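Local coordinates for protein borrelidin polyketide synthase, type I (Streptomyces parvulus, PDB 6OBT) that probably dehydrates beta-hydroxyacyl intermediates to alpha,beta-unsaturated ones during polyketide chain assembly, as the dehydratase domain of the borrelidin synthase, at residues A47-P52 with V57-L62; P82-V87 with R253-F258; L91-Q96 with V121-T126; D103-Q108 with V136-R141. All coordinates share one frame; numbering follows the deposited sequence.

Contact 1. Residues A47-P52 with V57-L62; sequences AAVDLP and VWTGRL
A48 and W58 face each other as a non-hydrogen-bonded antiparallel pair, their CA atoms 4.3 Å apart, and the methyl of A48 lies over one face of the indole. A48 CB is 4.0 Å from the centroid of the five-membered ring of W58 and 15° off its normal, which meets the criterion for a CH-pi contact, displaced toward the rim of the ring system. W58 CG stands anti to its own carbonyl carbon (chi1 -76°), and this turn carries the indole to the methyl.

Hydrogen-bonded pairs flank A48 and W58. V49 N donates to V57 O at 2.6 Å in the carbonyl plane, while V57 N returns a bond to V49 O at 2.9 Å from above that carbonyl's plane. Two residues further on, T59 N reaches A47 O at 3.0 Å. Strands 47-50 and 55-62 thus form a beta hairpin near one end of the strand order of the dehydratase domain; the N-to-C directions of 47-50 and 57-62 differ by 146°, so the two run antiparallel with a marked twist.

On the face opposite A48 and W58, V49 CG2 approaches T59 CG2 to 4.1 Å as the two side chains slant past one another. Beyond the end of the strand, L51 CD1 rests on V57 CG2 at 3.9 Å.

Further out, Q96 OE1 accepts a hydrogen bond from W58 NE1 and so restrains the tilt of the indole. T59 OG1 is bonded to V35 O of the second subunit. D50 is held by two arginines, R56 of its own chain and R141 of the second subunit, and L51 also packs on V57 of that subunit.

Contact 2. Residues P82-V87 with R253-F258; sequences PGVVWV and RLPFAF
V87 meets F258 squarely over the ring: V87 CG2 stands 3.4 Å from the ring centroid and 8° off the normal. One methyl is therefore nearly equidistant from all six ring carbons, with F258 CE1 closest to V87 CG2 at 3.5 Å. This is a close CH-pi contact, and its near-perpendicular approach separates it from ordinary side-by-side apolar packing. F258 CG is anti to the carbonyl carbon (chi1 -68°), which brings the ring up from the strand to present a face to the helix.

V84, one turn earlier on the helix, comes to the same ring at a slant. Its CG1 lies 4.0 Å from F258 CZ, and the same V84 CG1 is 4.5 Å from P255 CG, so that one methyl spans the ring end and the proline. The segments meet through CH-pi and apolar contacts; their short axes are 9.1 Å apart at 32°, an ordinary spacing for a helix on a sheet.

Neighbours surround both partners. F258 is bonded through its backbone to L105 of the adjoining strand, and F256 with A257 forms a classic beta bulge opposite V299. V84 also touches F231 and D232 of helix 228-236, while P255 touches V235. A long helix packed against a curved antiparallel sheet is the hallmark of the hot-dog fold; two such helices near one patch are consistent with the double hot-dog fold of polyketide synthase dehydratases.

Contact 3. Residues L91-Q96 with V121-T126; sequences LHAGHQ and VRVVVT
A93 of helix 83-97 rests against V123 and V125 of strand 119-127, where a long helix lies across the inner face of an antiparallel sheet as in the hot-dog fold. V125 illustrates the fit. From the strand its CB points toward the helix, with the CA atoms of A93 and V125 7.6 Å apart, and there the side chain divides. CG2, anti to the carbonyl carbon with CG1 anti to the backbone N (chi1 176°), is the branch directed at the helix: V125 CG2 lies 4.0 Å from A93 CB and also packs on the indole of W58. V125 CG1 is set back, 5.9 Å from A93 CB.

V123, two residues before, has the same rotamer but uses the other branch, V123 CG1 coming within 4.3 Å of A93 CB. V125 CG2 and V123 CG1 are 4.5 Å apart, so the single alanine methyl is received between two valine methyls of one face of the strand. A side chain as short as that of A93 fits the close approach of helix to strand, and the contact is wholly apolar.

V124 turns its CB away from the helix, and R122, also on that far face, runs to the subunit boundary. There R122 NE and NH1 bond to D50 O and G36 O of the second subunit. R122 NH1 also reaches V121 O of its own chain at 3.1 Å, within the guanidinium plane but 57° above the carbonyl plane.

Contact 4. Residues D103-Q108 with V136-R141; sequences DELTLQ and VSMHSR
L105 carries its CG anti to the backbone N (chi1 -162°), and a bend at chi2 of M138 (71°) turns the thioether end toward it, so that the two side chains meet tip to tip. L105 CD1 is 4.0 Å from M138 CE, and L105 CD2 is 4.2 Å from the same methyl, which places M138 CE against both branches of the leucine. The sulfur takes part as well, M138 SD lying 4.2 Å from L105 CD1.

The contact reaches over a strand of the hot-dog sheet. Strand 148-156 separates strands 101-107 and 134-142, and the CA atoms of L105 and V136 accordingly stay 8.3 Å apart; only the side chains bridge the gap. V136 sends CG1 into the position between its backbone N and carbonyl carbon, from where V136 CG1 touches L105 CD1 at 4.0 Å, the two side chains crossing at about a right angle. L105 CD1 is thus shared by V136 and M138, residues on one face of their strand.

Helix 83-97 covers this apolar patch: V87 packs on L105, and W86 and A90 pack on M138. Near the start of the segment, D103 and E104 form a classic beta bulge opposite I154. On the other face of strand 134-142, H139 packs on T149 and W147 and has a polar partner in S137. There S137 OG approaches the imidazole edge in the ring plane, hydrogen-bonded to H139 NE2 at 2.6 Å.

Nearly all the touching residues are buried, P255 of contact 2 being partly exposed, but the contacts differ in depth. The centre of contact 2 lies about 6 Å from the chain centre, those of contacts 3 and 4 about 13 and 12 Å, and that of contact 1 about 19 Å, beside the second subunit. Contact 1 is the one built on backbone hydrogen bonds; the others rest on apolar side chains. Contacts 2 and 3 use successive parts of helix 83-97, against strands 254-263 and 119-127. Contact 4 joins two strands beneath that helix, and its strand 101-107 pairs with strand 254-263. Contacts 1, 3 and 4 share consecutive strands, 55-62, 119-127 and 134-142.

Contact 1. Residues A47-P52 with V57-L62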
loop_
_atom_site.group_PDB
_atom_site.type_symbol
_atom_site.label_atom_id
_atom_site.label_comp_id
_atom_site.label_asym_id
_atom_site.label_seq_id
_atom_site.Cartn_x
_atom_site.Cartn_y
_atom_site.Cartn_z
ATOM N N ALA A 47 -5.107 7.409 1.407
ATOM C CA ALA A 47 -4.114 6.648 2.157
ATOM C C ALA A 47 -2.804 6.632 1.393
ATOM O O ALA A 47 -2.793 6.626 0.159
ATOM C CB ALA A 47 -4.593 5.201 2.402
ATOM N N ALA A 48 -1.693 6.602 2.133
ATOM C CA ALA A 48 -0.363 6.520 1.553
ATOM C C ALA A 48 0.369 5.324 2.140
ATOM O O ALA A 48 0.262 5.049 3.340
ATOM C CB ALA A 48 0.456 7.798 1.825
ATOM N N VAL A 49 1.123 4.626 1.294
ATOM C CA VAL A 49 1.848 3.417 1.673
ATOM C C VAL A 49 3.330 3.687 1.454
ATOM O O VAL A 49 3.818 3.606 0.319
ATOM C CB VAL A 49 1.398 2.192 0.869
ATOM C CG1 VAL A 49 1.997 0.914 1.467
ATOM C CG2 VAL A 49 -0.108 2.102 0.830
ATOM N N ASP A 50 4.059 3.980 2.535
ATOM C CA ASP A 50 5.511 4.010 2.455
ATOM C C ASP A 50 6.037 2.600 2.284
ATOM O O ASP A 50 5.590 1.668 2.957
ATOM C CB ASP A 50 6.134 4.626 3.714
ATOM C CG ASP A 50 5.826 6.106 3.866
ATOM O OD1 ASP A 50 6.032 6.868 2.899
ATOM O OD2 ASP A 50 5.383 6.506 4.965
ATOM N N LEU A 51 7.020 2.452 1.411
ATOM C CA LEU A 51 7.608 1.160 1.143
ATOM C C LEU A 51 9.113 1.226 1.341
ATOM O O LEU A 51 9.715 2.296 1.196
ATOM C CB LEU A 51 7.305 0.720 -0.290
ATOM C CG LEU A 51 5.826 0.457 -0.553
ATOM C CD1 LEU A 51 5.614 0.311 -2.040
ATOM C CD2 LEU A 51 5.409 -0.814 0.199
ATOM N N PRO A 52 9.745 0.099 1.665
ATOM C CA PRO A 52 11.212 0.085 1.813
ATOM C C PRO A 52 11.956 0.367 0.521
ATOM O O PRO A 52 13.164 0.625 0.559
ATOM C CB PRO A 52 11.501 -1.328 2.332
ATOM C CG PRO A 52 10.296 -2.123 1.999
ATOM C CD PRO A 52 9.137 -1.226 1.926
ATOM N N VAL A 57 3.474 5.078 -2.190
ATOM C CA VAL A 57 2.315 4.857 -3.048
ATOM C C VAL A 57 1.094 5.481 -2.395
ATOM O O VAL A 57 0.810 5.212 -1.223
ATOM C CB VAL A 57 2.085 3.361 -3.317
ATOM C CG1 VAL A 57 0.823 3.164 -4.174
ATOM C CG2 VAL A 57 3.294 2.763 -4.019
ATOM N N TRP A 58 0.381 6.325 -3.145
ATOM C CA TRP A 58 -0.914 6.834 -2.717
ATOM C C TRP A 58 -1.990 5.978 -3.374
ATOM O O TRP A 58 -1.867 5.605 -4.544
ATOM C CB TRP A 58 -1.106 8.321 -3.092
ATOM C CG TRP A 58 -0.332 9.284 -2.200
ATOM C CD1 TRP A 58 -0.832 10.083 -1.201
ATOM C CD2 TRP A 58 1.075 9.525 -2.236
ATOM N NE1 TRP A 58 0.189 10.814 -0.619
ATOM C CE2 TRP A 58 1.366 10.487 -1.243
ATOM C CE3 TRP A 58 2.128 9.010 -3.009
ATOM C CZ2 TRP A 58 2.662 10.937 -1.000
ATOM C CZ3 TRP A 58 3.416 9.470 -2.767
ATOM C CH2 TRP A 58 3.669 10.420 -1.771
ATOM N N THR A 59 -3.038 5.658 -2.618
ATOM C CA THR A 59 -4.046 4.711 -3.073
ATOM C C THR A 59 -5.432 5.279 -2.837
ATOM O O THR A 59 -5.664 6.027 -1.878
ATOM C CB THR A 59 -3.937 3.330 -2.345
ATOM O OG1 THR A 59 -4.311 3.470 -0.969
ATOM C CG2 THR A 59 -2.523 2.777 -2.405
ATOM N N GLY A 60 -6.352 4.907 -3.717
ATOM C CA GLY A 60 -7.742 5.268 -3.537
ATOM C C GLY A 60 -8.641 4.423 -4.409
ATOM O O GLY A 60 -8.183 3.624 -5.228
ATOM N N ARG A 61 -9.946 4.626 -4.226
ATOM C CA ARG A 61 -10.985 4.021 -5.048
ATOM C C ARG A 61 -11.823 5.132 -5.675
ATOM O O ARG A 61 -12.338 5.996 -4.957
ATOM C CB ARG A 61 -11.886 3.123 -4.209
ATOM C CG ARG A 61 -12.843 2.265 -5.014
ATOM C CD ARG A 61 -13.609 1.313 -4.115
ATOM N NE ARG A 61 -14.467 2.022 -3.167
ATOM C CZ ARG A 61 -15.237 1.423 -2.261
ATOM N NH1 ARG A 61 -15.257 0.098 -2.176
ATOM N NH2 ARG A 61 -15.986 2.148 -1.439
ATOM N N LEU A 62 -11.968 5.103 -7.002
ATOM C CA LEU A 62 -12.775 6.079 -7.731
ATOM C C LEU A 62 -14.043 5.419 -8.258
ATOM O O LEU A 62 -13.994 4.317 -8.816
ATOM C CB LEU A 62 -11.998 6.687 -8.901
ATOM C CG LEU A 62 -10.822 7.614 -8.598
ATOM C CD1 LEU A 62 -10.340 8.270 -9.886
ATOM C CD2 LEU A 62 -11.175 8.658 -7.532
#

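Contact 2. Residues P82-V87 with R253-F258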
loop_
_atom_site.group_PDB
_atom_site.type_symbol
_atom_site.label_atom_id
_atom_site.label_comp_id
_atom_site.label_asym_id
_atom_site.label_seq_id
_atom_site.Cartn_x
_atom_site.Cartn_y
_atom_site.Cartn_z
ATOM N N PRO A 82 -10.909 13.868 -15.757
ATOM C CA PRO A 82 -10.170 14.947 -16.416
ATOM C C PRO A 82 -8.671 14.741 -16.221
ATOM O O PRO A 82 -8.216 14.324 -15.155
ATOM C CB PRO A 82 -10.695 16.224 -15.742
ATOM C CG PRO A 82 -11.444 15.791 -14.540
ATOM C CD PRO A 82 -11.785 14.333 -14.671
ATOM N N GLY A 83 -7.912 14.954 -17.297
ATOM C CA GLY A 83 -6.464 14.829 -17.221
ATOM C C GLY A 83 -5.836 15.666 -16.126
ATOM O O GLY A 83 -4.825 15.267 -15.531
ATOM N N VAL A 84 -6.424 16.822 -15.816
ATOM C CA VAL A 84 -5.850 17.644 -14.751
ATOM C C VAL A 84 -5.978 16.964 -13.391
ATOM O O VAL A 84 -5.284 17.355 -12.451
ATOM C CB VAL A 84 -6.478 19.048 -14.693
ATOM C CG1 VAL A 84 -6.098 19.876 -15.942
ATOM C CG2 VAL A 84 -7.980 18.960 -14.521
ATOM N N VAL A 85 -6.831 15.939 -13.247
ATOM C CA VAL A 85 -6.838 15.211 -11.978
ATOM C C VAL A 85 -5.466 14.595 -11.717
ATOM O O VAL A 85 -4.975 14.589 -10.580
ATOM C CB VAL A 85 -7.945 14.131 -11.956
ATOM C CG1 VAL A 85 -7.679 13.138 -10.821
ATOM C CG2 VAL A 85 -9.312 14.776 -11.773
ATOM N N TRP A 86 -4.818 14.079 -12.766
ATOM C CA TRP A 86 -3.518 13.454 -12.545
ATOM C C TRP A 86 -2.463 14.491 -12.191
ATOM O O TRP A 86 -1.518 14.181 -11.463
ATOM C CB TRP A 86 -3.089 12.659 -13.771
ATOM C CG TRP A 86 -4.099 11.571 -14.193
ATOM C CD1 TRP A 86 -4.763 11.492 -15.373
ATOM C CD2 TRP A 86 -4.524 10.440 -13.415
ATOM N NE1 TRP A 86 -5.584 10.382 -15.385
ATOM C CE2 TRP A 86 -5.452 9.722 -14.193
ATOM C CE3 TRP A 86 -4.212 9.973 -12.130
ATOM C CZ2 TRP A 86 -6.066 8.543 -13.736
ATOM C CZ3 TRP A 86 -4.818 8.812 -11.675
ATOM C CH2 TRP A 86 -5.739 8.113 -12.476
ATOM N N VAL A 87 -2.609 15.730 -12.671
ATOM C CA VAL A 87 -1.661 16.766 -12.264
ATOM C C VAL A 87 -1.892 17.155 -10.809
ATOM O O VAL A 87 -0.939 17.333 -10.038
ATOM C CB VAL A 87 -1.749 17.995 -13.192
ATOM C CG1 VAL A 87 -0.646 19.017 -12.807
ATOM C CG2 VAL A 87 -1.607 17.575 -14.634
ATOM N N ARG A 253 -10.262 20.674 -26.839
ATOM C CA ARG A 253 -9.209 19.666 -26.845
ATOM C C ARG A 253 -8.924 19.229 -25.416
ATOM O O ARG A 253 -9.430 19.812 -24.453
ATOM C CB ARG A 253 -7.932 20.188 -27.514
ATOM C CG ARG A 253 -7.896 19.976 -29.022
ATOM C CD ARG A 253 -6.599 20.486 -29.601
ATOM N NE ARG A 253 -6.423 21.907 -29.322
ATOM C CZ ARG A 253 -5.264 22.549 -29.423
ATOM N NH1 ARG A 253 -4.176 21.887 -29.793
ATOM N NH2 ARG A 253 -5.194 23.847 -29.154
ATOM N N LEU A 254 -8.094 18.162 -25.286
ATOM C CA LEU A 254 -7.706 17.592 -24.003
ATOM C C LEU A 254 -6.237 17.889 -23.705
ATOM O O LEU A 254 -5.399 17.868 -24.613
ATOM C CB LEU A 254 -7.932 16.068 -23.963
ATOM C CG LEU A 254 -9.336 15.468 -24.178
ATOM C CD1 LEU A 254 -9.865 15.663 -25.598
ATOM C CD2 LEU A 254 -9.376 13.993 -23.829
ATOM N N PRO A 255 -5.907 18.200 -22.452
ATOM C CA PRO A 255 -4.494 18.301 -22.062
ATOM C C PRO A 255 -3.738 17.011 -22.361
ATOM O O PRO A 255 -4.291 15.911 -22.301
ATOM C CB PRO A 255 -4.562 18.569 -20.554
ATOM C CG PRO A 255 -5.886 19.252 -20.364
ATOM C CD PRO A 255 -6.820 18.710 -21.415
ATOM N N PHE A 256 -2.454 17.160 -22.695
ATOM C CA PHE A 256 -1.600 16.011 -22.988
ATOM C C PHE A 256 -0.318 16.035 -22.156
ATOM O O PHE A 256 -0.067 15.112 -21.375
ATOM C CB PHE A 256 -1.280 15.967 -24.488
ATOM C CG PHE A 256 -0.158 15.031 -24.856
ATOM C CD1 PHE A 256 -0.162 13.704 -24.438
ATOM C CD2 PHE A 256 0.894 15.475 -25.644
ATOM C CE1 PHE A 256 0.877 12.850 -24.784
ATOM C CE2 PHE A 256 1.932 14.618 -25.993
ATOM C CZ PHE A 256 1.927 13.318 -25.565
ATOM N N ALA A 257 0.509 17.073 -22.308
ATOM C CA ALA A 257 1.798 17.127 -21.626
ATOM C C ALA A 257 1.924 18.423 -20.838
ATOM O O ALA A 257 1.628 19.504 -21.364
ATOM C CB ALA A 257 2.956 16.994 -22.624
ATOM N N PHE A 258 2.369 18.299 -19.581
ATOM C CA PHE A 258 2.532 19.394 -18.641
ATOM C C PHE A 258 4.005 19.557 -18.284
ATOM O O PHE A 258 4.718 18.576 -18.044
ATOM C CB PHE A 258 1.747 19.164 -17.340
ATOM C CG PHE A 258 0.252 19.197 -17.497
ATOM C CD1 PHE A 258 -0.437 18.084 -17.986
ATOM C CD2 PHE A 258 -0.473 20.317 -17.109
ATOM C CE1 PHE A 258 -1.816 18.109 -18.111
ATOM C CE2 PHE A 258 -1.849 20.352 -17.219
ATOM C CZ PHE A 258 -2.526 19.260 -17.724
#

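Contact 3. Residues L91-Q96 with V121-T126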
loop_
_atom_site.group_PDB
_atom_site.type_symbol
_atom_site.label_atom_id
_atom_site.label_comp_id
_atom_site.label_asym_id
_atom_site.label_seq_id
_atom_site.Cartn_x
_atom_site.Cartn_y
_atom_site.Cartn_z
ATOM N N LEU A 91 0.794 17.006 -7.823
ATOM C CA LEU A 91 1.113 18.150 -6.965
ATOM C C LEU A 91 0.944 17.791 -5.495
ATOM O O LEU A 91 1.720 18.240 -4.638
ATOM C CB LEU A 91 0.224 19.349 -7.319
ATOM C CG LEU A 91 0.595 20.081 -8.606
ATOM C CD1 LEU A 91 -0.601 20.861 -9.180
ATOM C CD2 LEU A 91 1.750 21.039 -8.308
ATOM N N HIS A 92 -0.059 16.961 -5.188
ATOM C CA HIS A 92 -0.305 16.589 -3.802
ATOM C C HIS A 92 0.772 15.635 -3.297
ATOM O O HIS A 92 1.318 15.819 -2.203
ATOM C CB HIS A 92 -1.687 15.951 -3.658
ATOM C CG HIS A 92 -1.937 15.400 -2.291
ATOM N ND1 HIS A 92 -2.473 16.157 -1.272
ATOM C CD2 HIS A 92 -1.684 14.179 -1.764
ATOM C CE1 HIS A 92 -2.561 15.417 -0.180
ATOM N NE2 HIS A 92 -2.079 14.218 -0.449
ATOM N N ALA A 93 1.078 14.598 -4.085
ATOM C CA ALA A 93 2.110 13.631 -3.687
ATOM C C ALA A 93 3.493 14.270 -3.646
ATOM O O ALA A 93 4.284 14.003 -2.729
ATOM C CB ALA A 93 2.103 12.449 -4.650
ATOM N N GLY A 94 3.812 15.105 -4.637
ATOM C CA GLY A 94 5.117 15.742 -4.659
ATOM C C GLY A 94 5.338 16.639 -3.458
ATOM O O GLY A 94 6.409 16.624 -2.843
ATOM N N HIS A 95 4.321 17.426 -3.100
ATOM C CA HIS A 95 4.415 18.259 -1.911
ATOM C C HIS A 95 4.641 17.410 -0.668
ATOM O O HIS A 95 5.479 17.742 0.174
ATOM C CB HIS A 95 3.151 19.092 -1.750
ATOM C CG HIS A 95 3.164 19.968 -0.541
ATOM N ND1 HIS A 95 3.797 21.191 -0.518
ATOM C CD2 HIS A 95 2.631 19.795 0.692
ATOM C CE1 HIS A 95 3.653 21.735 0.678
ATOM N NE2 HIS A 95 2.950 20.908 1.430
ATOM N N GLN A 96 3.909 16.305 -0.536
ATOM C CA GLN A 96 4.138 15.434 0.614
ATOM C C GLN A 96 5.524 14.809 0.598
ATOM O O GLN A 96 6.019 14.405 1.658
ATOM C CB GLN A 96 3.062 14.346 0.675
ATOM C CG GLN A 96 1.723 14.891 1.166
ATOM C CD GLN A 96 0.723 13.801 1.506
ATOM O OE1 GLN A 96 0.821 12.677 1.020
ATOM N NE2 GLN A 96 -0.249 14.134 2.348
ATOM N N VAL A 121 -7.016 3.119 -7.751
ATOM C CA VAL A 121 -6.043 4.041 -8.313
ATOM C C VAL A 121 -4.775 4.010 -7.475
ATOM O O VAL A 121 -4.812 3.788 -6.261
ATOM C CB VAL A 121 -6.626 5.471 -8.418
ATOM C CG1 VAL A 121 -7.870 5.442 -9.285
ATOM C CG2 VAL A 121 -6.984 6.010 -7.054
ATOM N N ARG A 122 -3.637 4.199 -8.143
ATOM C CA ARG A 122 -2.343 4.295 -7.475
ATOM C C ARG A 122 -1.574 5.506 -7.986
ATOM O O ARG A 122 -1.566 5.781 -9.187
ATOM C CB ARG A 122 -1.494 3.058 -7.718
ATOM C CG ARG A 122 -2.174 1.765 -7.347
ATOM C CD ARG A 122 -2.258 1.619 -5.828
ATOM N NE ARG A 122 -2.698 0.281 -5.452
ATOM C CZ ARG A 122 -3.943 -0.032 -5.109
ATOM N NH1 ARG A 122 -4.888 0.906 -5.098
ATOM N NH2 ARG A 122 -4.248 -1.287 -4.782
ATOM N N VAL A 123 -0.886 6.196 -7.080
ATOM C CA VAL A 123 0.132 7.171 -7.444
ATOM C C VAL A 123 1.442 6.682 -6.845
ATOM O O VAL A 123 1.564 6.569 -5.622
ATOM C CB VAL A 123 -0.205 8.582 -6.943
ATOM C CG1 VAL A 123 0.787 9.583 -7.510
ATOM C CG2 VAL A 123 -1.638 8.988 -7.349
ATOM N N VAL A 124 2.428 6.426 -7.695
ATOM C CA VAL A 124 3.655 5.761 -7.284
ATOM C C VAL A 124 4.803 6.742 -7.427
ATOM O O VAL A 124 5.137 7.154 -8.546
ATOM C CB VAL A 124 3.922 4.497 -8.110
ATOM C CG1 VAL A 124 5.282 3.940 -7.751
ATOM C CG2 VAL A 124 2.817 3.453 -7.878
ATOM N N VAL A 125 5.425 7.099 -6.308
ATOM C CA VAL A 125 6.523 8.058 -6.302
ATOM C C VAL A 125 7.790 7.319 -5.912
ATOM O O VAL A 125 7.825 6.634 -4.882
ATOM C CB VAL A 125 6.235 9.235 -5.357
ATOM C CG1 VAL A 125 7.446 10.163 -5.299
ATOM C CG2 VAL A 125 4.983 10.001 -5.845
ATOM N N THR A 126 8.827 7.444 -6.742
ATOM C CA THR A 126 10.047 6.668 -6.589
ATOM C C THR A 126 11.257 7.593 -6.544
ATOM O O THR A 126 11.415 8.468 -7.406
ATOM C CB THR A 126 10.193 5.650 -7.727
ATOM O OG1 THR A 126 8.979 4.893 -7.847
ATOM C CG2 THR A 126 11.337 4.691 -7.430
#

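Contact 4. Residues D103-Q108 with V136-R141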
loop_
_atom_site.group_PDB
_atom_site.type_symbol
_atom_site.label_atom_id
_atom_site.label_comp_id
_atom_site.label_asym_id
_atom_site.label_seq_id
_atom_site.Cartn_x
_atom_site.Cartn_y
_atom_site.Cartn_z
ATOM N N ASP A 103 7.871 18.833 -12.517
ATOM C CA ASP A 103 8.760 19.161 -13.629
ATOM C C ASP A 103 8.147 18.747 -14.956
ATOM O O ASP A 103 8.294 19.444 -15.970
ATOM C CB ASP A 103 10.111 18.463 -13.449
ATOM C CG ASP A 103 10.994 19.130 -12.402
ATOM O OD1 ASP A 103 12.142 18.667 -12.220
ATOM O OD2 ASP A 103 10.540 20.101 -11.755
ATOM N N GLU A 104 7.449 17.612 -14.963
ATOM C CA GLU A 104 7.012 16.985 -16.201
ATOM C C GLU A 104 5.913 15.986 -15.869
ATOM O O GLU A 104 6.088 15.160 -14.966
ATOM C CB GLU A 104 8.204 16.285 -16.864
ATOM C CG GLU A 104 8.265 16.364 -18.359
ATOM C CD GLU A 104 9.096 15.236 -18.941
ATOM O OE1 GLU A 104 8.625 14.572 -19.893
ATOM O OE2 GLU A 104 10.220 15.013 -18.436
ATOM N N LEU A 105 4.788 16.058 -16.588
ATOM C CA LEU A 105 3.780 14.999 -16.517
ATOM C C LEU A 105 3.172 14.807 -17.900
ATOM O O LEU A 105 2.742 15.773 -18.539
ATOM C CB LEU A 105 2.680 15.302 -15.492
ATOM C CG LEU A 105 1.899 14.044 -15.090
ATOM C CD1 LEU A 105 2.774 13.104 -14.258
ATOM C CD2 LEU A 105 0.619 14.375 -14.354
ATOM N N THR A 106 3.149 13.565 -18.365
ATOM C CA THR A 106 2.660 13.239 -19.697
ATOM C C THR A 106 1.511 12.259 -19.545
ATOM O O THR A 106 1.673 11.216 -18.895
ATOM C CB THR A 106 3.767 12.627 -20.555
ATOM O OG1 THR A 106 4.978 13.374 -20.372
ATOM C CG2 THR A 106 3.365 12.664 -22.023
ATOM N N LEU A 107 0.354 12.602 -20.103
ATOM C CA LEU A 107 -0.798 11.718 -19.970
ATOM C C LEU A 107 -0.743 10.619 -21.025
ATOM O O LEU A 107 -0.187 10.798 -22.113
ATOM C CB LEU A 107 -2.101 12.512 -20.075
ATOM C CG LEU A 107 -2.192 13.661 -19.060
ATOM C CD1 LEU A 107 -3.527 14.368 -19.099
ATOM C CD2 LEU A 107 -1.906 13.164 -17.639
ATOM N N GLN A 108 -1.307 9.455 -20.682
ATOM C CA GLN A 108 -1.305 8.315 -21.591
ATOM C C GLN A 108 -2.754 7.904 -21.796
ATOM O O GLN A 108 -3.548 8.709 -22.291
ATOM C CB GLN A 108 -0.402 7.208 -21.071
ATOM C CG GLN A 108 1.048 7.623 -20.883
ATOM C CD GLN A 108 1.921 6.463 -20.429
ATOM O OE1 GLN A 108 1.465 5.322 -20.361
ATOM N NE2 GLN A 108 3.177 6.753 -20.112
ATOM N N VAL A 136 7.225 9.810 -10.950
ATOM C CA VAL A 136 5.855 9.601 -10.505
ATOM C C VAL A 136 5.102 8.929 -11.641
ATOM O O VAL A 136 5.345 9.222 -12.817
ATOM C CB VAL A 136 5.171 10.919 -10.066
ATOM C CG1 VAL A 136 5.083 11.959 -11.223
ATOM C CG2 VAL A 136 3.800 10.640 -9.490
ATOM N N SER A 137 4.223 7.996 -11.293
ATOM C CA SER A 137 3.364 7.367 -12.287
ATOM C C SER A 137 2.001 7.124 -11.667
ATOM O O SER A 137 1.877 6.934 -10.453
ATOM C CB SER A 137 3.969 6.068 -12.841
ATOM O OG SER A 137 4.182 5.082 -11.829
ATOM N N MET A 138 0.979 7.166 -12.520
ATOM C CA MET A 138 -0.425 7.068 -12.134
ATOM C C MET A 138 -1.059 5.874 -12.834
ATOM O O MET A 138 -0.890 5.704 -14.046
ATOM C CB MET A 138 -1.182 8.337 -12.514
ATOM C CG MET A 138 -0.828 9.546 -11.653
ATOM S SD MET A 138 0.817 10.158 -11.999
ATOM C CE MET A 138 0.724 11.721 -11.117
ATOM N N HIS A 139 -1.811 5.071 -12.084
ATOM C CA HIS A 139 -2.340 3.816 -12.610
ATOM C C HIS A 139 -3.739 3.562 -12.073
ATOM O O HIS A 139 -4.117 4.046 -11.008
ATOM C CB HIS A 139 -1.466 2.605 -12.234
ATOM C CG HIS A 139 0.003 2.862 -12.339
ATOM N ND1 HIS A 139 0.786 2.296 -13.322
ATOM C CD2 HIS A 139 0.832 3.626 -11.589
ATOM C CE1 HIS A 139 2.037 2.697 -13.168
ATOM N NE2 HIS A 139 2.090 3.510 -12.128
ATOM N N SER A 140 -4.485 2.731 -12.794
ATOM C CA SER A 140 -5.793 2.318 -12.322
ATOM C C SER A 140 -6.003 0.861 -12.677
ATOM O O SER A 140 -5.301 0.301 -13.524
ATOM C CB SER A 140 -6.901 3.183 -12.908
ATOM O OG SER A 140 -7.303 2.694 -14.177
ATOM N N ARG A 141 -6.962 0.244 -11.987
ATOM C CA ARG A 141 -7.317 -1.140 -12.250
ATOM C C ARG A 141 -8.780 -1.354 -11.900
ATOM O O ARG A 141 -9.207 -1.044 -10.781
ATOM C CB ARG A 141 -6.441 -2.105 -11.453
ATOM C CG ARG A 141 -6.687 -3.556 -11.822
ATOM C CD ARG A 141 -5.775 -4.458 -11.049
ATOM N NE ARG A 141 -6.188 -4.549 -9.655
ATOM C CZ ARG A 141 -5.643 -5.379 -8.769
ATOM N NH1 ARG A 141 -4.657 -6.187 -9.136
ATOM N NH2 ARG A 141 -6.084 -5.395 -7.519
#